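SusD homolog (Bacteroides thetaiotaomicron, PDB 3SGH) probably binds glycans at the outer membrane as a SusD-like lipoprotein, capturing sugars for uptake through a partner transporter. Local coordinates at residues W77-L80 against Y81-Y85; A241-S244 against G245-E248; V410-Q413 against K414-C418; S443-A446 against D447-T450. All blocks are in the same frame, centred on the assembly; numbering follows the deposited sequence.

Contact 1 (W77-L80 against Y81-Y85); sequences WGRL and YGYIY
Y81 lays its ring flat against the indole of W77, one helical turn earlier. From CB, which sits 3.2 Å from W77 O, the side chain runs outward beneath the indole: CG lies 4.0 Å from W77 NE1, CD1 faces CE2 over the middle of the double ring, CE1 lies under CZ2 and CH2, and CZ comes within 3.7 Å of W77 CZ2. The phenol OH ends beside W77 CH2. The six-membered ring of W77 and the Y81 ring form an offset stack, centroids 4.2 Å apart and planes at 8°, and Y85 CE2 rests on the other face of Y81. This is an i to i+4 aromatic pair on helix 75-84 of a largely helical, alpha-alpha superhelical SusD-like fold; the side chains of W77 and Y81 both also touch P124 and L116. Along the backbone, Y81 N donates to W77 O and I84 N to L80 O. A second i to i+4 pair lies on a different side of the helix, where the bend of R79 at chi2 (59°) brings CD to 3.5 Å from Y83 CE2. The guanidinium passes obliquely by Y83 OH, its plane 47° from the ring, and R79 NE makes a salt bridge with E38 of helix 33-40.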
ATOM      1  N   TRP A  77      -9.744  -2.703  10.414  1.00 14.64           N
ATOM      2  CA  TRP A  77      -9.621  -3.771  11.400  1.00 15.30           C
ATOM      3  C   TRP A  77     -10.626  -4.842  11.113  1.00 15.80           C
ATOM      4  O   TRP A  77     -10.285  -6.026  11.017  1.00 15.97           O
ATOM      5  CB  TRP A  77      -9.803  -3.241  12.815  1.00 16.14           C
ATOM      6  CG  TRP A  77      -9.956  -4.316  13.847  1.00 18.91           C
ATOM      7  CD1 TRP A  77     -11.032  -5.109  13.999  1.00 20.74           C
ATOM      8  CD2 TRP A  77      -9.004  -4.726  14.874  1.00 19.36           C
ATOM      9  NE1 TRP A  77     -10.835  -5.992  15.046  1.00 21.53           N
ATOM     10  CE2 TRP A  77      -9.595  -5.785  15.589  1.00 20.95           C
ATOM     11  CE3 TRP A  77      -7.709  -4.316  15.236  1.00 20.92           C
ATOM     12  CZ2 TRP A  77      -8.963  -6.416  16.697  1.00 20.65           C
ATOM     13  CZ3 TRP A  77      -7.071  -4.945  16.344  1.00 19.14           C
ATOM     14  CH2 TRP A  77      -7.700  -6.001  17.044  1.00 22.43           C
ATOM     15  N   GLY A  78     -11.885  -4.440  10.988  1.00 16.34           N
ATOM     16  CA  GLY A  78     -12.970  -5.419  10.810  1.00 17.34           C
ATOM     17  C   GLY A  78     -12.833  -6.228   9.541  1.00 17.26           C
ATOM     18  O   GLY A  78     -13.093  -7.454   9.506  1.00 17.07           O
ATOM     19  N   ARG A  79     -12.402  -5.545   8.485  1.00 15.68           N
ATOM     20  CA  ARG A  79     -12.302  -6.182   7.201  1.00 16.86           C
ATOM     21  C   ARG A  79     -11.160  -7.232   7.177  1.00 16.37           C
ATOM     22  O   ARG A  79     -11.358  -8.390   6.738  1.00 17.09           O
ATOM     23  CB  ARG A  79     -12.083  -5.106   6.123  1.00 17.65           C
ATOM     24  CG  ARG A  79     -12.069  -5.645   4.664  1.00 18.98           C
ATOM     25  CD  ARG A  79     -13.350  -6.349   4.275  1.00 22.34           C
ATOM     26  NE  ARG A  79     -14.495  -5.466   4.317  1.00 20.84           N
ATOM     27  CZ  ARG A  79     -15.720  -5.779   3.927  1.00 26.12           C
ATOM     28  NH1 ARG A  79     -15.978  -6.977   3.414  1.00 29.62           N
ATOM     29  NH2 ARG A  79     -16.671  -4.871   4.027  1.00 23.90           N
ATOM     30  N   LEU A  80      -9.981  -6.815   7.639  1.00 16.07           N
ATOM     31  CA  LEU A  80      -8.800  -7.642   7.588  1.00 17.06           C
ATOM     32  C   LEU A  80      -8.901  -8.790   8.606  1.00 18.32           C
ATOM     33  O   LEU A  80      -8.616  -9.929   8.262  1.00 17.57           O
ATOM     34  CB  LEU A  80      -7.539  -6.821   7.866  1.00 16.31           C
ATOM     35  CG  LEU A  80      -7.293  -5.751   6.771  1.00 15.82           C
ATOM     36  CD1 LEU A  80      -6.065  -4.898   7.108  1.00 18.38           C
ATOM     37  CD2 LEU A  80      -7.128  -6.423   5.352  1.00 14.77           C
ATOM     38  N   TYR A  81      -9.280  -8.484   9.852  1.00 19.05           N
ATOM     39  CA  TYR A  81      -9.579  -9.546  10.800  1.00 20.73           C
ATOM     40  C   TYR A  81     -10.623 -10.523  10.295  1.00 20.11           C
ATOM     41  O   TYR A  81     -10.482 -11.717  10.480  1.00 19.20           O
ATOM     42  CB  TYR A  81     -10.034  -9.000  12.149  1.00 21.13           C
ATOM     43  CG  TYR A  81      -8.969  -9.059  13.197  1.00 26.25           C
ATOM     44  CD1 TYR A  81      -7.878  -8.219  13.173  1.00 30.11           C
ATOM     45  CD2 TYR A  81      -9.108  -9.944  14.256  1.00 31.58           C
ATOM     46  CE1 TYR A  81      -6.885  -8.306  14.163  1.00 35.02           C
ATOM     47  CE2 TYR A  81      -8.172 -10.028  15.244  1.00 36.92           C
ATOM     48  CZ  TYR A  81      -7.054  -9.223  15.198  1.00 37.23           C
ATOM     49  OH  TYR A  81      -6.143  -9.346  16.220  1.00 41.22           O
ATOM     50  N   GLY A  82     -11.666 -10.029   9.646  1.00 20.19           N
ATOM     51  CA  GLY A  82     -12.702 -10.897   9.130  1.00 20.45           C
ATOM     52  C   GLY A  82     -12.213 -11.913   8.117  1.00 20.08           C
ATOM     53  O   GLY A  82     -12.674 -13.076   8.094  1.00 19.59           O
ATOM     54  N   TYR A  83     -11.281 -11.505   7.263  1.00 17.98           N
ATOM     55  CA  TYR A  83     -10.772 -12.438   6.267  1.00 17.82           C
ATOM     56  C   TYR A  83      -9.780 -13.457   6.879  1.00 17.69           C
ATOM     57  O   TYR A  83      -9.789 -14.628   6.509  1.00 17.58           O
ATOM     58  CB  TYR A  83     -10.108 -11.690   5.098  1.00 16.03           C
ATOM     59  CG  TYR A  83     -11.059 -10.945   4.203  1.00 16.98           C
ATOM     60  CD1 TYR A  83     -12.237 -11.533   3.755  1.00 15.89           C
ATOM     61  CD2 TYR A  83     -10.724  -9.677   3.719  1.00 15.32           C
ATOM     62  CE1 TYR A  83     -13.099 -10.855   2.939  1.00 16.01           C
ATOM     63  CE2 TYR A  83     -11.564  -8.999   2.878  1.00 17.14           C
ATOM     64  CZ  TYR A  83     -12.751  -9.578   2.484  1.00 16.15           C
ATOM     65  OH  TYR A  83     -13.590  -8.898   1.634  1.00 18.71           O
ATOM     66  N   ILE A  84      -8.936 -13.010   7.807  1.00 16.36           N
ATOM     67  CA  ILE A  84      -7.855 -13.840   8.295  1.00 17.41           C
ATOM     68  C   ILE A  84      -8.324 -14.825   9.359  1.00 17.68           C
ATOM     69  O   ILE A  84      -7.859 -15.966   9.385  1.00 18.80           O
ATOM     70  CB  ILE A  84      -6.686 -12.976   8.839  1.00 16.74           C
ATOM     71  CG1 ILE A  84      -6.099 -12.128   7.677  1.00 16.60           C
ATOM     72  CG2 ILE A  84      -5.636 -13.856   9.529  1.00 17.83           C
ATOM     73  CD1 ILE A  84      -5.640 -12.967   6.413  1.00 18.08           C
ATOM     74  N   TYR A  85      -9.246 -14.393  10.220  1.00 18.85           N
ATOM     75  CA  TYR A  85      -9.689 -15.262  11.334  1.00 20.48           C
ATOM     76  C   TYR A  85     -11.183 -15.511  11.249  1.00 21.60           C
ATOM     77  O   TYR A  85     -11.911 -14.583  10.890  1.00 22.12           O
ATOM     78  CB  TYR A  85      -9.356 -14.609  12.668  1.00 21.37           C
ATOM     79  CG  TYR A  85      -7.928 -14.214  12.850  1.00 20.85           C
ATOM     80  CD1 TYR A  85      -6.947 -15.156  13.199  1.00 21.92           C
ATOM     81  CD2 TYR A  85      -7.542 -12.887  12.747  1.00 20.49           C
ATOM     82  CE1 TYR A  85      -5.626 -14.770  13.382  1.00 23.29           C
ATOM     83  CE2 TYR A  85      -6.196 -12.509  12.953  1.00 19.14           C
ATOM     84  CZ  TYR A  85      -5.272 -13.452  13.265  1.00 22.25           C
ATOM     85  OH  TYR A  85      -3.965 -13.064  13.418  1.00 26.32           O
TER

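Contact 2 (A241-S244 against G245-E248); sequences AIVS and GWPE
One face of the W246 indole lies over the last turn of helix 239-245, with I242 O 3.3 Å above its plane and V243 CA also on that face. V243 CA makes a CH-pi contact, 4.0 Å from the centroid of the six-membered ring and 19° off its normal. I242 CG2 approaches NE1 and CZ2, 3.7 Å from the latter, while V243 CG2 meets CZ3 at 4.0 Å. The indole is folded back on the helix by a chi1 of -68°, which sets W246 CG beside its own backbone N. Below it the helix ends on a shared acceptor: V243 O takes W246 N at 3.2 Å and E248 N at 2.9 Å, the two arriving from opposite faces of the carbonyl plane. P247, joined through a cis peptide bond, lies between these donors and adds a CA-H...O contact to the same oxygen. A glycine in place of V243 would probably leave CZ3 of the indole and CB of E248 without the methyls they touch, giving the ring more freedom to shift. The turn leads directly into strand 249-251, V243 and S244 packing on V249; W246 touches Q33 and Q37 of helix 33-40, and E248 OE1 is hydrogen-bonded to Q37 NE2.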
ATOM      1  N   ALA A 241     -14.261  -0.597 -10.121  1.00 14.94           N
ATOM      2  CA  ALA A 241     -15.231  -0.199 -11.138  1.00 15.68           C
ATOM      3  C   ALA A 241     -16.591   0.107 -10.470  1.00 15.09           C
ATOM      4  O   ALA A 241     -17.291   1.043 -10.874  1.00 15.61           O
ATOM      5  CB  ALA A 241     -15.362  -1.244 -12.190  1.00 14.76           C
ATOM      6  N   ILE A 242     -16.927  -0.657  -9.428  1.00 15.20           N
ATOM      7  CA  ILE A 242     -18.165  -0.425  -8.689  1.00 14.74           C
ATOM      8  C   ILE A 242     -18.053   0.939  -7.924  1.00 14.79           C
ATOM      9  O   ILE A 242     -18.933   1.784  -8.078  1.00 15.10           O
ATOM     10  CB  ILE A 242     -18.523  -1.606  -7.753  1.00 14.93           C
ATOM     11  CG1 ILE A 242     -18.758  -2.889  -8.600  1.00 18.30           C
ATOM     12  CG2 ILE A 242     -19.804  -1.228  -6.894  1.00 13.88           C
ATOM     13  CD1 ILE A 242     -18.718  -4.229  -7.802  1.00 20.73           C
ATOM     14  N   VAL A 243     -17.030   1.111  -7.089  1.00 14.23           N
ATOM     15  CA  VAL A 243     -16.849   2.353  -6.325  1.00 14.73           C
ATOM     16  C   VAL A 243     -16.798   3.559  -7.270  1.00 13.97           C
ATOM     17  O   VAL A 243     -17.461   4.588  -7.055  1.00 13.99           O
ATOM     18  CB  VAL A 243     -15.649   2.249  -5.392  1.00 14.34           C
ATOM     19  CG1 VAL A 243     -15.474   3.527  -4.554  1.00 15.46           C
ATOM     20  CG2 VAL A 243     -15.818   1.013  -4.468  1.00 14.99           C
ATOM     21  N   SER A 244     -16.097   3.392  -8.384  1.00 13.24           N
ATOM     22  CA  SER A 244     -15.905   4.489  -9.328  1.00 13.59           C
ATOM     23  C   SER A 244     -17.221   4.862 -10.037  1.00 14.21           C
ATOM     24  O   SER A 244     -17.434   6.025 -10.416  1.00 15.37           O
ATOM     25  CB  SER A 244     -14.845   4.107 -10.363  1.00 13.47           C
ATOM     26  OG  SER A 244     -14.628   5.084 -11.364  1.00 16.17           O
ATOM     27  N   GLY A 245     -18.074   3.865 -10.226  1.00 15.13           N
ATOM     28  CA  GLY A 245     -19.359   4.038 -10.871  1.00 16.57           C
ATOM     29  C   GLY A 245     -20.385   4.758 -10.013  1.00 18.12           C
ATOM     30  O   GLY A 245     -21.317   5.359 -10.550  1.00 19.78           O
ATOM     31  N   TRP A 246     -20.211   4.736  -8.700  1.00 16.16           N
ATOM     32  CA  TRP A 246     -21.179   5.349  -7.787  1.00 15.82           C
ATOM     33  C   TRP A 246     -21.544   6.824  -7.996  1.00 18.02           C
ATOM     34  O   TRP A 246     -22.752   7.130  -8.026  1.00 19.16           O
ATOM     35  CB  TRP A 246     -20.853   5.030  -6.326  1.00 16.17           C
ATOM     36  CG  TRP A 246     -21.024   3.597  -5.951  1.00 15.14           C
ATOM     37  CD1 TRP A 246     -21.816   2.661  -6.568  1.00 14.82           C
ATOM     38  CD2 TRP A 246     -20.437   2.945  -4.827  1.00 15.73           C
ATOM     39  NE1 TRP A 246     -21.694   1.449  -5.911  1.00 15.03           N
ATOM     40  CE2 TRP A 246     -20.872   1.622  -4.827  1.00 12.75           C
ATOM     41  CE3 TRP A 246     -19.550   3.359  -3.825  1.00 15.26           C
ATOM     42  CZ2 TRP A 246     -20.470   0.718  -3.867  1.00 18.05           C
ATOM     43  CZ3 TRP A 246     -19.167   2.478  -2.884  1.00 17.75           C
ATOM     44  CH2 TRP A 246     -19.617   1.154  -2.910  1.00 19.14           C
ATOM     45  N   PRO A 247     -20.561   7.747  -8.188  1.00 17.23           N
ATOM     46  CA  PRO A 247     -19.085   7.605  -8.054  1.00 17.65           C
ATOM     47  C   PRO A 247     -18.612   8.016  -6.680  1.00 17.50           C
ATOM     48  O   PRO A 247     -19.196   8.929  -6.105  1.00 20.60           O
ATOM     49  CB  PRO A 247     -18.536   8.620  -9.073  1.00 17.55           C
ATOM     50  CG  PRO A 247     -19.605   9.719  -9.129  1.00 17.94           C
ATOM     51  CD  PRO A 247     -20.940   9.046  -8.775  1.00 18.30           C
ATOM     52  N   GLU A 248     -17.584   7.365  -6.145  1.00 15.65           N
ATOM     53  CA  GLU A 248     -16.979   7.788  -4.896  1.00 15.09           C
ATOM     54  C   GLU A 248     -15.452   7.739  -4.884  1.00 15.34           C
ATOM     55  O   GLU A 248     -14.862   8.002  -3.851  1.00 14.71           O
ATOM     56  CB  GLU A 248     -17.597   7.038  -3.702  1.00 15.13           C
ATOM     57  CG  GLU A 248     -19.085   7.413  -3.479  1.00 16.10           C
ATOM     58  CD  GLU A 248     -19.723   6.803  -2.249  1.00 17.29           C
ATOM     59  OE1 GLU A 248     -19.016   6.194  -1.410  1.00 16.24           O
ATOM     60  OE2 GLU A 248     -20.959   6.978  -2.132  1.00 17.77           O
TER

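Contact 3 (V410-Q413 against K414-C418); sequences VLTQ and KWIAC
K414 and Q413, adjacent on helix 403-417, have the most surface buried here, and each lies alongside a side chain three residues away. K414 is stretched out in full: CG is anti to the backbone N (chi1 176°) and every later torsion is extended, which lays the aliphatic chain beside L411, pointing the same way, with CD 3.9 Å from L411 CD2. Nearer the backbone, K414 CB rests 3.3 Å from V410 O. The ammonium is carried on to D428, with which NZ forms a salt bridge, a pairing that would be expected to offset the cost of burying a lysine.

All the touching residues are buried, where helix 403-417 packs among helices 253-261, 319-331 and 340-354 of the alpha-alpha superhelical fold. The backbone ladder is regular, K414 N reaching V410 O at 2.9 Å, W415 N reaching L411 O, I416 N reaching T412 O and A417 N reaching Q413 O.

Q413 bends at chi2 (-67°), which swings its amide round beside I416, NE2 lying 3.9 Å from I416 CD1. Both ends of that amide are satisfied within the core, OE1 by R266 NH2 and NE2 by Y363 OH; the arginine, a donor only, settles that OE1 faces it, and the two bonds together hold the amide's rotation. I416 CG1 in turn lies 3.4 Å from T412 O. The same carbonyl oxygen stands at the edge of the W415 indole, 3.8 Å from CE3.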
ATOM      1  N   VAL A 410      14.427   7.705  -6.103  1.00 15.78           N
ATOM      2  CA  VAL A 410      13.998   6.310  -5.983  1.00 15.39           C
ATOM      3  C   VAL A 410      12.520   6.183  -5.532  1.00 14.69           C
ATOM      4  O   VAL A 410      11.710   5.490  -6.142  1.00 14.91           O
ATOM      5  CB  VAL A 410      14.963   5.529  -5.088  1.00 15.73           C
ATOM      6  CG1 VAL A 410      14.413   4.171  -4.647  1.00 16.06           C
ATOM      7  CG2 VAL A 410      16.345   5.388  -5.797  1.00 14.76           C
ATOM      8  N   LEU A 411      12.181   6.809  -4.405  1.00 14.38           N
ATOM      9  CA  LEU A 411      10.849   6.673  -3.850  1.00 14.37           C
ATOM     10  C   LEU A 411       9.740   7.339  -4.655  1.00 15.27           C
ATOM     11  O   LEU A 411       8.599   6.851  -4.659  1.00 16.06           O
ATOM     12  CB  LEU A 411      10.829   7.160  -2.398  1.00 14.31           C
ATOM     13  CG  LEU A 411      11.744   6.335  -1.526  1.00 17.38           C
ATOM     14  CD1 LEU A 411      11.611   6.813  -0.076  1.00 14.05           C
ATOM     15  CD2 LEU A 411      11.424   4.855  -1.658  1.00 15.19           C
ATOM     16  N   THR A 412      10.046   8.410  -5.368  1.00 15.54           N
ATOM     17  CA  THR A 412       9.059   9.003  -6.292  1.00 14.70           C
ATOM     18  C   THR A 412       8.713   8.065  -7.462  1.00 15.14           C
ATOM     19  O   THR A 412       7.519   7.857  -7.772  1.00 14.87           O
ATOM     20  CB  THR A 412       9.518  10.393  -6.790  1.00 15.09           C
ATOM     21  OG1 THR A 412       9.720  11.234  -5.649  1.00 15.06           O
ATOM     22  CG2 THR A 412       8.447  11.046  -7.710  1.00 15.29           C
ATOM     23  N   GLN A 413       9.721   7.543  -8.172  1.00 14.39           N
ATOM     24  CA  GLN A 413       9.449   6.577  -9.255  1.00 14.73           C
ATOM     25  C   GLN A 413       8.842   5.278  -8.691  1.00 15.04           C
ATOM     26  O   GLN A 413       7.986   4.670  -9.310  1.00 15.25           O
ATOM     27  CB  GLN A 413      10.682   6.305 -10.107  1.00 15.16           C
ATOM     28  CG  GLN A 413      11.068   7.486 -10.949  1.00 16.23           C
ATOM     29  CD  GLN A 413      10.029   7.787 -12.042  1.00 15.67           C
ATOM     30  OE1 GLN A 413       9.401   6.894 -12.535  1.00 15.60           O
ATOM     31  NE2 GLN A 413       9.844   9.052 -12.373  1.00 15.81           N
ATOM     32  N   LYS A 414       9.264   4.876  -7.502  1.00 14.89           N
ATOM     33  CA  LYS A 414       8.645   3.694  -6.894  1.00 14.51           C
ATOM     34  C   LYS A 414       7.147   3.916  -6.693  1.00 14.37           C
ATOM     35  O   LYS A 414       6.306   3.015  -6.929  1.00 12.54           O
ATOM     36  CB  LYS A 414       9.300   3.368  -5.566  1.00 14.53           C
ATOM     37  CG  LYS A 414       8.663   2.206  -4.814  1.00 15.33           C
ATOM     38  CD  LYS A 414       9.296   2.126  -3.402  1.00 18.10           C
ATOM     39  CE  LYS A 414       8.679   1.117  -2.497  1.00 20.52           C
ATOM     40  NZ  LYS A 414       9.186   1.249  -1.108  1.00 20.29           N
ATOM     41  N   TRP A 415       6.818   5.116  -6.201  1.00 14.72           N
ATOM     42  CA  TRP A 415       5.442   5.490  -5.902  1.00 14.19           C
ATOM     43  C   TRP A 415       4.593   5.547  -7.169  1.00 13.50           C
ATOM     44  O   TRP A 415       3.472   5.025  -7.188  1.00 12.88           O
ATOM     45  CB  TRP A 415       5.455   6.805  -5.153  1.00 14.31           C
ATOM     46  CG  TRP A 415       4.137   7.480  -5.048  1.00 14.77           C
ATOM     47  CD1 TRP A 415       3.042   7.058  -4.348  1.00 13.81           C
ATOM     48  CD2 TRP A 415       3.817   8.752  -5.591  1.00 14.91           C
ATOM     49  NE1 TRP A 415       2.055   8.016  -4.425  1.00 13.68           N
ATOM     50  CE2 TRP A 415       2.503   9.050  -5.217  1.00 14.07           C
ATOM     51  CE3 TRP A 415       4.510   9.668  -6.386  1.00 13.55           C
ATOM     52  CZ2 TRP A 415       1.882  10.222  -5.604  1.00 14.06           C
ATOM     53  CZ3 TRP A 415       3.897  10.844  -6.719  1.00 16.19           C
ATOM     54  CH2 TRP A 415       2.612  11.107  -6.343  1.00 16.85           C
ATOM     55  N   ILE A 416       5.176   6.048  -8.260  1.00 13.43           N
ATOM     56  CA  ILE A 416       4.467   6.088  -9.529  1.00 13.07           C
ATOM     57  C   ILE A 416       4.256   4.672 -10.047  1.00 14.10           C
ATOM     58  O   ILE A 416       3.174   4.326 -10.500  1.00 14.38           O
ATOM     59  CB  ILE A 416       5.234   6.907 -10.592  1.00 12.95           C
ATOM     60  CG1 ILE A 416       5.210   8.353 -10.175  1.00 14.88           C
ATOM     61  CG2 ILE A 416       4.581   6.773 -11.991  1.00 13.89           C
ATOM     62  CD1 ILE A 416       6.200   9.267 -11.028  1.00 14.28           C
ATOM     63  N   ALA A 417       5.270   3.823  -9.882  1.00 13.53           N
ATOM     64  CA  ALA A 417       5.232   2.445 -10.379  1.00 14.96           C
ATOM     65  C   ALA A 417       4.205   1.560  -9.633  1.00 15.25           C
ATOM     66  O   ALA A 417       3.509   0.744 -10.266  1.00 15.98           O
ATOM     67  CB  ALA A 417       6.605   1.788 -10.313  1.00 14.84           C
ATOM     68  N   CYS A 418       4.149   1.684  -8.298  1.00 15.03           N
ATOM     69  CA  CYS A 418       3.298   0.816  -7.489  1.00 14.40           C
ATOM     70  C   CYS A 418       1.926   1.441  -7.463  1.00 14.48           C
ATOM     71  O   CYS A 418       1.595   2.167  -6.542  1.00 15.07           O
ATOM     72  CB  CYS A 418       3.886   0.663  -6.097  1.00 14.93           C
ATOM     73  SG  CYS A 418       5.526  -0.211  -6.162  1.00 17.95           S
TER

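Contact 4 (S443-A446 against D447-T450); sequences SMNA and DCNT
A type I beta turn from N445 to C448 reverses the chain in the long loop between helices 424-432 and 461-466, and its first side chain makes an Asx turn over the same corner. C448 N closes the beta turn on N445 O at 3.2 Å, coming from above the carbonyl plane. N445 holds CG anti to its backbone N (chi1 -172°), which lets OD1 reach D447 N at 2.8 Å with an N-H...O angle of 140°. OD1 also touches D447 CB at 3.2 Å and lies 3.7 Å from C448 SG. Its amide plane is turned 66° from the D447 carboxylate; that acid is held by K482 NZ and S484 OG, while N445 ND2 binds N67 OD1. Replacing N445 with a leucine would probably leave D447 N without its side-chain acceptor and N67 without its amide donor, letting the turn flex. Across the mouth of the turn, S443 OG lies 2.8 Å from C448 O and 2.9 Å from N445 O, and its single proton may serve either. Since those two carbonyl oxygens are only 3.0 Å apart and cannot bond to each other, the hydroxyl proton is likely to ease their mutual repulsion.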
ATOM      1  N   SER A 443      -6.564  20.560   8.228  1.00 19.02           N
ATOM      2  CA  SER A 443      -6.828  19.485   9.141  1.00 18.80           C
ATOM      3  C   SER A 443      -8.037  19.821   9.991  1.00 18.87           C
ATOM      4  O   SER A 443      -8.141  20.907  10.553  1.00 18.91           O
ATOM      5  CB  SER A 443      -5.625  19.212  10.045  1.00 19.00           C
ATOM      6  OG  SER A 443      -5.967  18.287  11.072  1.00 19.37           O
HETATM    7  N   MSE A 444      -8.899  18.833  10.135  1.00 18.07           N
HETATM    8  CA  MSE A 444     -10.074  18.898  11.021  1.00 18.64           C
HETATM    9  C   MSE A 444      -9.852  18.150  12.357  1.00 18.70           C
HETATM   10  O   MSE A 444     -10.807  17.913  13.143  1.00 19.94           O
HETATM   11  CB  MSE A 444     -11.294  18.356  10.286  1.00 17.57           C
HETATM   12  CG  MSE A 444     -11.760  19.161   9.107  1.00 18.54           C
HETATM   13 SE   MSE A 444     -12.614  20.785   9.733  0.75 19.53          SE
HETATM   14  CE  MSE A 444     -14.249  19.994  10.340  1.00 24.15           C
ATOM     15  N   ASN A 445      -8.582  17.810  12.621  1.00 18.84           N
ATOM     16  CA  ASN A 445      -8.172  17.078  13.819  1.00 18.95           C
ATOM     17  C   ASN A 445      -7.094  17.891  14.520  1.00 19.85           C
ATOM     18  O   ASN A 445      -6.085  18.239  13.928  1.00 19.23           O
ATOM     19  CB  ASN A 445      -7.615  15.714  13.413  1.00 19.51           C
ATOM     20  CG  ASN A 445      -7.333  14.796  14.598  1.00 21.42           C
ATOM     21  OD1 ASN A 445      -6.298  14.891  15.250  1.00 24.81           O
ATOM     22  ND2 ASN A 445      -8.234  13.882  14.852  1.00 19.42           N
ATOM     23  N   ALA A 446      -7.300  18.144  15.806  1.00 21.44           N
ATOM     24  CA  ALA A 446      -6.362  18.927  16.587  1.00 22.43           C
ATOM     25  C   ALA A 446      -5.004  18.279  16.768  1.00 21.88           C
ATOM     26  O   ALA A 446      -4.030  18.968  17.079  1.00 22.45           O
ATOM     27  CB  ALA A 446      -6.966  19.221  17.956  1.00 23.27           C
ATOM     28  N   ASP A 447      -4.919  16.968  16.604  1.00 21.25           N
ATOM     29  CA  ASP A 447      -3.656  16.279  16.751  1.00 20.98           C
ATOM     30  C   ASP A 447      -2.862  16.093  15.459  1.00 20.41           C
ATOM     31  O   ASP A 447      -1.731  15.578  15.504  1.00 20.56           O
ATOM     32  CB  ASP A 447      -3.860  14.918  17.393  1.00 21.44           C
ATOM     33  CG  ASP A 447      -4.343  14.996  18.825  1.00 24.55           C
ATOM     34  OD1 ASP A 447      -4.234  16.060  19.459  1.00 28.36           O
ATOM     35  OD2 ASP A 447      -4.856  13.974  19.320  1.00 27.49           O
ATOM     36  N   CYS A 448      -3.431  16.498  14.320  1.00 19.10           N
ATOM     37  CA  CYS A 448      -2.742  16.355  13.017  1.00 19.25           C
ATOM     38  C   CYS A 448      -2.608  17.704  12.347  1.00 18.84           C
ATOM     39  O   CYS A 448      -3.522  18.544  12.428  1.00 19.45           O
ATOM     40  CB  CYS A 448      -3.550  15.473  12.068  1.00 19.33           C
ATOM     41  SG  CYS A 448      -3.894  13.792  12.684  1.00 18.38           S
ATOM     42  N   ASN A 449      -1.460  17.927  11.741  1.00 19.13           N
ATOM     43  CA  ASN A 449      -1.208  19.141  10.936  1.00 19.50           C
ATOM     44  C   ASN A 449      -1.034  18.774   9.472  1.00 19.00           C
ATOM     45  O   ASN A 449      -0.784  17.612   9.134  1.00 18.98           O
ATOM     46  CB  ASN A 449       0.023  19.893  11.454  1.00 20.13           C
ATOM     47  CG  ASN A 449       1.300  19.007  11.489  1.00 22.59           C
ATOM     48  OD1 ASN A 449       1.817  18.604  10.466  1.00 26.80           O
ATOM     49  ND2 ASN A 449       1.792  18.706  12.692  1.00 25.38           N
ATOM     50  N   THR A 450      -1.182  19.742   8.575  1.00 20.00           N
ATOM     51  CA  THR A 450      -1.022  19.431   7.155  1.00 19.71           C
ATOM     52  C   THR A 450       0.449  19.147   6.743  1.00 20.91           C
ATOM     53  O   THR A 450       0.684  18.521   5.721  1.00 23.00           O
ATOM     54  CB  THR A 450      -1.597  20.568   6.299  1.00 19.83           C
ATOM     55  OG1 THR A 450      -0.945  21.782   6.687  1.00 20.51           O
ATOM     56  CG2 THR A 450      -3.126  20.690   6.517  1.00 18.05           C
TER

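Overall arrangement
The four contacts follow one another along the chain without touching. The centre of contact 3 lies about 12 Å from the centre of the chain, the nearest of the four, and that of contact 4 about 23 Å, the farthest. Contacts 1 and 2 come nearest each other, about 10 Å between closest atoms, and helix 33-40 touches both: R79 and Y83 from contact 1; I242, V243 and W246 from contact 2. Contacts 1 and 3 lie on opposite sides of the chain's centre, their own centres about 29 Å apart. Contact 4, a loop rather than a helix, remains about 14 Å from contact 3 at the nearest atoms.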